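Local coordinates for acyl-CoA dehydrogenase domain protein Tcur3483 (PDB 6WY9), which binds FAD and, as in other members of the acyl-CoA dehydrogenase family, probably oxidises a carbon-carbon single bond of its substrate, at residues E64-L69 with D139-I144; G73-G78 with P106-T111. All coordinates share one frame; numbering follows the deposited sequence.

After helices 26-41 and 47-55 the chain enters helix 62-71, whose residues 64-69 wait some seventy residues for their partner. Directly after that helix, the turn at 73-78 meets 106-111, the lead-in and first turn of helix 109-122, and so closes the shorter loop of interaction 2. The chain then passes through helices 109-122 and 125-136 before 139-144 returns to helix 62-71 in interaction 1, so the shorter loop lies wholly within the longer one. The contacts, with centres about 8 Å apart, touch directly: Thr111 OG1 pairs with Phe142 N at 2.8 Å. Together they tie the N-terminal helices to the strand that reaches the flavin.

Interaction 1: residues E64-L69 with D139-I144. With FDA (dihydroflavine-adenine dinucleotide), chain C.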
# COMPACT_ATOMS: atom_id res chain seq x y z
N GLU A 64 -2.03 1.43 42.91
CA GLU A 64 -2.07 2.72 43.59
C GLU A 64 -2.94 3.72 42.84
O GLU A 64 -3.77 4.42 43.44
CB GLU A 64 -0.65 3.25 43.72
CG GLU A 64 -0.41 4.18 44.86
CD GLU A 64 1.01 4.68 44.88
OE1 GLU A 64 1.22 5.89 44.67
OE2 GLU A 64 1.92 3.83 45.08
N VAL A 65 -2.74 3.83 41.52
CA VAL A 65 -3.58 4.70 40.71
C VAL A 65 -5.03 4.22 40.73
O VAL A 65 -5.95 4.98 41.03
CB VAL A 65 -3.04 4.79 39.27
CG1 VAL A 65 -3.85 5.81 38.45
CG2 VAL A 65 -1.57 5.14 39.27
N VAL A 66 -5.24 2.94 40.39
CA VAL A 66 -6.61 2.41 40.29
C VAL A 66 -7.39 2.73 41.55
O VAL A 66 -8.52 3.23 41.48
CB VAL A 66 -6.59 0.89 40.01
CG1 VAL A 66 -8.00 0.30 40.15
CG2 VAL A 66 -6.01 0.58 38.62
N LYS A 67 -6.80 2.45 42.71
CA LYS A 67 -7.50 2.70 43.97
C LYS A 67 -7.81 4.18 44.14
O LYS A 67 -8.89 4.54 44.64
CB LYS A 67 -6.69 2.19 45.16
CG LYS A 67 -7.37 2.43 46.49
CD LYS A 67 -8.86 2.17 46.37
CE LYS A 67 -9.60 2.23 47.70
NZ LYS A 67 -11.08 2.52 47.50
N MET A 68 -6.90 5.06 43.73
CA MET A 68 -7.20 6.49 43.79
C MET A 68 -8.38 6.84 42.90
O MET A 68 -9.36 7.44 43.35
CB MET A 68 -5.96 7.31 43.43
CG MET A 68 -5.10 7.64 44.63
SD MET A 68 -3.83 8.87 44.31
CE MET A 68 -2.66 7.90 43.34
N LEU A 69 -8.29 6.47 41.61
CA LEU A 69 -9.41 6.72 40.70
C LEU A 69 -10.72 6.16 41.24
O LEU A 69 -11.77 6.80 41.13
CB LEU A 69 -9.13 6.08 39.34
CG LEU A 69 -7.96 6.61 38.53
CD1 LEU A 69 -7.65 5.60 37.43
CD2 LEU A 69 -8.29 8.00 37.98
N ASP A 139 -10.86 -1.58 44.12
CA ASP A 139 -10.19 -2.54 44.98
C ASP A 139 -9.97 -3.90 44.33
O ASP A 139 -9.16 -4.68 44.84
CB ASP A 139 -10.98 -2.73 46.29
CG ASP A 139 -10.93 -1.50 47.17
OD1 ASP A 139 -9.82 -1.11 47.60
OD2 ASP A 139 -12.00 -0.89 47.39
N ILE A 140 -10.66 -4.21 43.23
CA ILE A 140 -10.51 -5.49 42.56
C ILE A 140 -10.06 -5.25 41.13
O ILE A 140 -10.72 -4.51 40.38
CB ILE A 140 -11.82 -6.30 42.55
CG1 ILE A 140 -12.25 -6.66 43.97
CG2 ILE A 140 -11.63 -7.57 41.70
CD1 ILE A 140 -13.69 -7.06 44.04
N VAL A 141 -8.96 -5.88 40.74
CA VAL A 141 -8.49 -5.84 39.36
C VAL A 141 -8.41 -7.26 38.83
O VAL A 141 -8.07 -8.19 39.57
CB VAL A 141 -7.12 -5.12 39.24
CG1 VAL A 141 -6.46 -5.40 37.87
CG2 VAL A 141 -7.29 -3.60 39.44
N PHE A 142 -8.77 -7.42 37.55
CA PHE A 142 -8.84 -8.70 36.87
C PHE A 142 -7.77 -8.76 35.79
O PHE A 142 -7.40 -7.74 35.22
CB PHE A 142 -10.19 -8.93 36.19
CG PHE A 142 -11.24 -9.58 37.08
CD1 PHE A 142 -11.93 -8.83 38.01
CD2 PHE A 142 -11.55 -10.94 36.96
CE1 PHE A 142 -12.90 -9.42 38.83
CE2 PHE A 142 -12.53 -11.54 37.77
CZ PHE A 142 -13.20 -10.76 38.71
N ALA A 143 -7.33 -9.98 35.48
CA ALA A 143 -6.50 -10.21 34.31
C ALA A 143 -7.17 -11.27 33.44
O ALA A 143 -7.91 -12.12 33.95
CB ALA A 143 -5.06 -10.59 34.73
N ILE A 144 -6.95 -11.21 32.12
CA ILE A 144 -7.63 -12.10 31.18
C ILE A 144 -6.75 -13.32 30.93
O ILE A 144 -5.64 -13.20 30.40
CB ILE A 144 -7.95 -11.41 29.84
CG1 ILE A 144 -8.85 -10.19 30.00
CG2 ILE A 144 -8.65 -12.44 28.93
CD1 ILE A 144 -10.21 -10.52 30.63
PA FDA C . -0.49 -17.24 16.57
O1A FDA C . 0.72 -18.10 16.51
O2A FDA C . -1.87 -17.88 16.78
O5B FDA C . -0.67 -16.48 15.07
C5B FDA C . 0.52 -15.77 14.81
C4B FDA C . 0.30 -15.01 13.49
O4B FDA C . -0.17 -16.05 12.50
C3B FDA C . -0.89 -14.05 13.54
O3B FDA C . -0.53 -12.79 13.95
C2B FDA C . -1.27 -13.98 12.07
O2B FDA C . -0.30 -13.24 11.24
C1B FDA C . -1.15 -15.46 11.59
N9A FDA C . -2.40 -16.21 11.59
C8A FDA C . -2.99 -16.93 12.65
N7A FDA C . -4.10 -17.55 12.28
C5A FDA C . -4.26 -17.24 10.95
C6A FDA C . -5.27 -17.58 10.03
N6A FDA C . -6.31 -18.36 10.38
N1A FDA C . -5.21 -17.13 8.76
C2A FDA C . -4.13 -16.34 8.48
N3A FDA C . -3.09 -15.92 9.25
C4A FDA C . -3.20 -16.41 10.49
N1 FDA C . -3.84 -12.97 25.84
C2 FDA C . -4.60 -13.27 26.99
O2 FDA C . -5.17 -14.37 27.10
N3 FDA C . -4.67 -12.27 27.95
C4 FDA C . -4.03 -11.01 27.86
O4 FDA C . -4.13 -10.21 28.78
C4X FDA C . -3.27 -10.79 26.66
N5 FDA C . -2.60 -9.58 26.49
C5X FDA C . -1.53 -9.55 25.64
C6 FDA C . -0.61 -8.57 25.72
C7 FDA C . 0.50 -8.59 24.84
C7M FDA C . 1.46 -7.55 24.96
C8 FDA C . 0.65 -9.54 23.90
C8M FDA C . 1.80 -9.56 22.97
C9 FDA C . -0.31 -10.53 23.78
C9A FDA C . -1.39 -10.53 24.67
N10 FDA C . -2.38 -11.52 24.57
C10 FDA C . -3.17 -11.74 25.70
C1' FDA C . -2.19 -12.65 23.61
C2' FDA C . -2.90 -12.39 22.26
O2' FDA C . -4.24 -12.51 22.39
C3' FDA C . -2.27 -13.48 21.28
O3' FDA C . -0.92 -13.17 20.99
C4' FDA C . -3.10 -13.62 20.01
O4' FDA C . -4.30 -14.21 20.37
C5' FDA C . -2.27 -14.41 18.97
O5' FDA C . -2.04 -15.68 19.48
P FDA C . -0.50 -16.12 19.18
O1P FDA C . 0.31 -15.08 19.79
O2P FDA C . -0.35 -17.57 19.63
O3P FDA C . -0.22 -16.02 17.55
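Val66 and Val141 form the buried half of this contact, meeting through one methyl each, with Val66 CG1 4.0 Å from Val141 CG2. Both side chains leave the backbone toward the opposite segment, and Val66 places CG1 anti to its backbone N (chi1 170°). Leu75 also packs on Val66, and Thr111 and Phe62 on Val141, so the pair is packed in from several sides.

The other half lies toward solvent and is looser. Lys67 bends at chi2 (40°), which brings its end round to the carboxylate of Asp139. The salt bridge from Lys67 NZ to Asp139 OD2 is long, at 3.5 Å, and the closest approach is made by a methylene instead, Lys67 CE lying 3.3 Å from Asp139 OD1. The ammonium group finds its stronger partner in the carbonyl oxygen of Ser137, whose hydroxyl in turn hydrogen-bonds Asp139 OD2. Were Lys67 an alanine, the Asp139 carboxylate would probably lose its nearby positive charge and the Ser137 carbonyl this donor.

This is where the N-terminal helical domain of the acyl-CoA dehydrogenase fold passes into the middle beta domain: Asp139 and Val141 still lie against helix 62-71, and strand 142-145 then runs on as an outer strand of its sheet within this chain. Val141 N is held by the carboxylate of Asp185, just before the neighbouring parallel strand 186-192. Three residues after Val141, Ile144 O accepts a hydrogen bond from N3 of the reduced flavin at 2.8 Å (N-H...O angle 157°), and the Ile144 CB lies 3.9 Å from the same N3.

Interaction 2: residues G73-G78 with P106-T111; sequences GWLGYG and PFPFVT
The N-terminal helical domain of the acyl-CoA dehydrogenase family supplies both sides of this contact: a type I beta turn, Trp74 to Tyr77, just after helix 62-71, and the start of helix 109-122. Leu75, inside the turn, reaches over with a single methyl. Its CD2 stands 3.8 Å from Phe107 CE2 and equally 3.8 Å from Pro108 CG, so one carbon sits where an aromatic ring and a proline ring come together. Toward Phe107 that methyl approaches obliquely, and the leucine and the phenylalanine run past one another, pointing opposite ways.

Phe107 sends its ring to the leucine by setting CG anti to the backbone N (chi1 -172°). One face of the ring is partly covered by its own neighbour, Pro108 CD lying 3.3 Å above the plane and offset toward the rim. Elsewhere the same ring meets Phe97 edge-to-face and touches Val100, both on helix 90-103. From helix 62-71, Leu69 packs on Leu75 and Val66 on Pro108. All three residues that touch across the contact are buried, and their contact is purely apolar.

The backbone on each side is tightly turned. Tyr77 N bonds back to Trp74 O at 3.3 Å, closing the beta turn, while Phe109 N returns to Phe107 O at 2.7 Å around Pro108, the centre of an inverse gamma turn. Gly73 ends helix 62-71 in a Schellman motif; its positive phi (89°) would press a beta carbon against the preceding carbonyl oxygen. The arrangement thus joins two helix boundaries through their side chains: a Schellman C-terminus running into a beta turn, and an inverse gamma turn whose central proline is the N-cap of the next helix.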
# COMPACT_ATOMS: atom_id res chain seq x y z
N GLY A 73 -14.45 8.07 42.34
CA GLY A 73 -15.68 7.92 41.58
C GLY A 73 -15.54 7.87 40.08
O GLY A 73 -16.55 7.92 39.38
N TRP A 74 -14.33 7.77 39.54
CA TRP A 74 -14.20 7.84 38.09
C TRP A 74 -14.33 6.48 37.40
O TRP A 74 -14.65 6.44 36.20
CB TRP A 74 -12.86 8.48 37.70
CG TRP A 74 -12.78 9.95 37.98
CD1 TRP A 74 -11.97 10.56 38.89
CD2 TRP A 74 -13.56 10.99 37.37
NE1 TRP A 74 -12.18 11.92 38.87
CE2 TRP A 74 -13.14 12.21 37.94
CE3 TRP A 74 -14.55 11.01 36.38
CZ2 TRP A 74 -13.69 13.45 37.56
CZ3 TRP A 74 -15.09 12.25 36.00
CH2 TRP A 74 -14.66 13.45 36.59
N LEU A 75 -14.13 5.38 38.13
CA LEU A 75 -14.22 4.06 37.51
C LEU A 75 -15.65 3.74 37.06
O LEU A 75 -15.85 3.17 35.98
CB LEU A 75 -13.69 3.01 38.47
CG LEU A 75 -12.20 3.19 38.78
CD1 LEU A 75 -11.61 1.95 39.50
CD2 LEU A 75 -11.41 3.53 37.49
N GLY A 76 -16.66 4.09 37.85
CA GLY A 76 -18.00 3.77 37.41
C GLY A 76 -18.65 4.83 36.56
O GLY A 76 -19.87 4.83 36.37
N TYR A 77 -17.85 5.77 36.04
CA TYR A 77 -18.40 6.92 35.32
C TYR A 77 -19.38 6.50 34.24
O TYR A 77 -20.44 7.11 34.08
CB TYR A 77 -17.25 7.71 34.71
CG TYR A 77 -17.60 9.13 34.34
CD1 TYR A 77 -17.93 10.07 35.32
CD2 TYR A 77 -17.54 9.56 33.02
CE1 TYR A 77 -18.22 11.41 34.97
CE2 TYR A 77 -17.83 10.87 32.67
CZ TYR A 77 -18.16 11.78 33.64
OH TYR A 77 -18.44 13.07 33.25
N GLY A 78 -19.03 5.46 33.48
CA GLY A 78 -19.89 4.98 32.41
C GLY A 78 -20.76 3.79 32.76
O GLY A 78 -21.55 3.33 31.94
N PRO A 106 -2.30 4.99 33.77
CA PRO A 106 -2.97 3.76 33.35
C PRO A 106 -4.37 3.72 33.92
O PRO A 106 -4.61 4.18 35.04
CB PRO A 106 -2.08 2.66 33.95
CG PRO A 106 -1.57 3.29 35.21
CD PRO A 106 -1.34 4.75 34.86
N PHE A 107 -5.30 3.19 33.14
CA PHE A 107 -6.69 3.04 33.52
C PHE A 107 -7.07 1.56 33.46
O PHE A 107 -6.61 0.86 32.56
CB PHE A 107 -7.59 3.85 32.58
CG PHE A 107 -9.03 3.91 33.01
CD1 PHE A 107 -9.90 2.90 32.67
CD2 PHE A 107 -9.51 5.02 33.69
CE1 PHE A 107 -11.23 2.96 33.03
CE2 PHE A 107 -10.84 5.08 34.06
CZ PHE A 107 -11.71 4.06 33.73
N PRO A 108 -7.86 1.05 34.41
CA PRO A 108 -8.16 -0.40 34.40
C PRO A 108 -9.24 -0.75 33.38
O PRO A 108 -10.35 -1.18 33.73
CB PRO A 108 -8.61 -0.65 35.84
CG PRO A 108 -9.27 0.63 36.23
CD PRO A 108 -8.47 1.72 35.58
N PHE A 109 -8.93 -0.53 32.09
CA PHE A 109 -9.91 -0.76 31.02
C PHE A 109 -10.48 -2.17 31.10
O PHE A 109 -11.69 -2.39 31.16
CB PHE A 109 -9.27 -0.56 29.64
CG PHE A 109 -8.98 0.88 29.25
CD1 PHE A 109 -9.97 1.68 28.70
CD2 PHE A 109 -7.70 1.40 29.36
CE1 PHE A 109 -9.70 2.99 28.32
CE2 PHE A 109 -7.42 2.71 28.98
CZ PHE A 109 -8.42 3.50 28.46
N VAL A 110 -9.58 -3.16 31.07
CA VAL A 110 -10.02 -4.55 31.03
C VAL A 110 -10.96 -4.86 32.18
O VAL A 110 -11.97 -5.54 32.01
CB VAL A 110 -8.81 -5.50 31.01
CG1 VAL A 110 -9.24 -6.90 31.22
CG2 VAL A 110 -8.11 -5.40 29.68
N THR A 111 -10.65 -4.37 33.37
CA THR A 111 -11.45 -4.76 34.52
C THR A 111 -12.78 -4.02 34.55
O THR A 111 -13.82 -4.63 34.81
CB THR A 111 -10.67 -4.52 35.82
OG1 THR A 111 -9.50 -5.35 35.81
CG2 THR A 111 -11.54 -4.89 37.04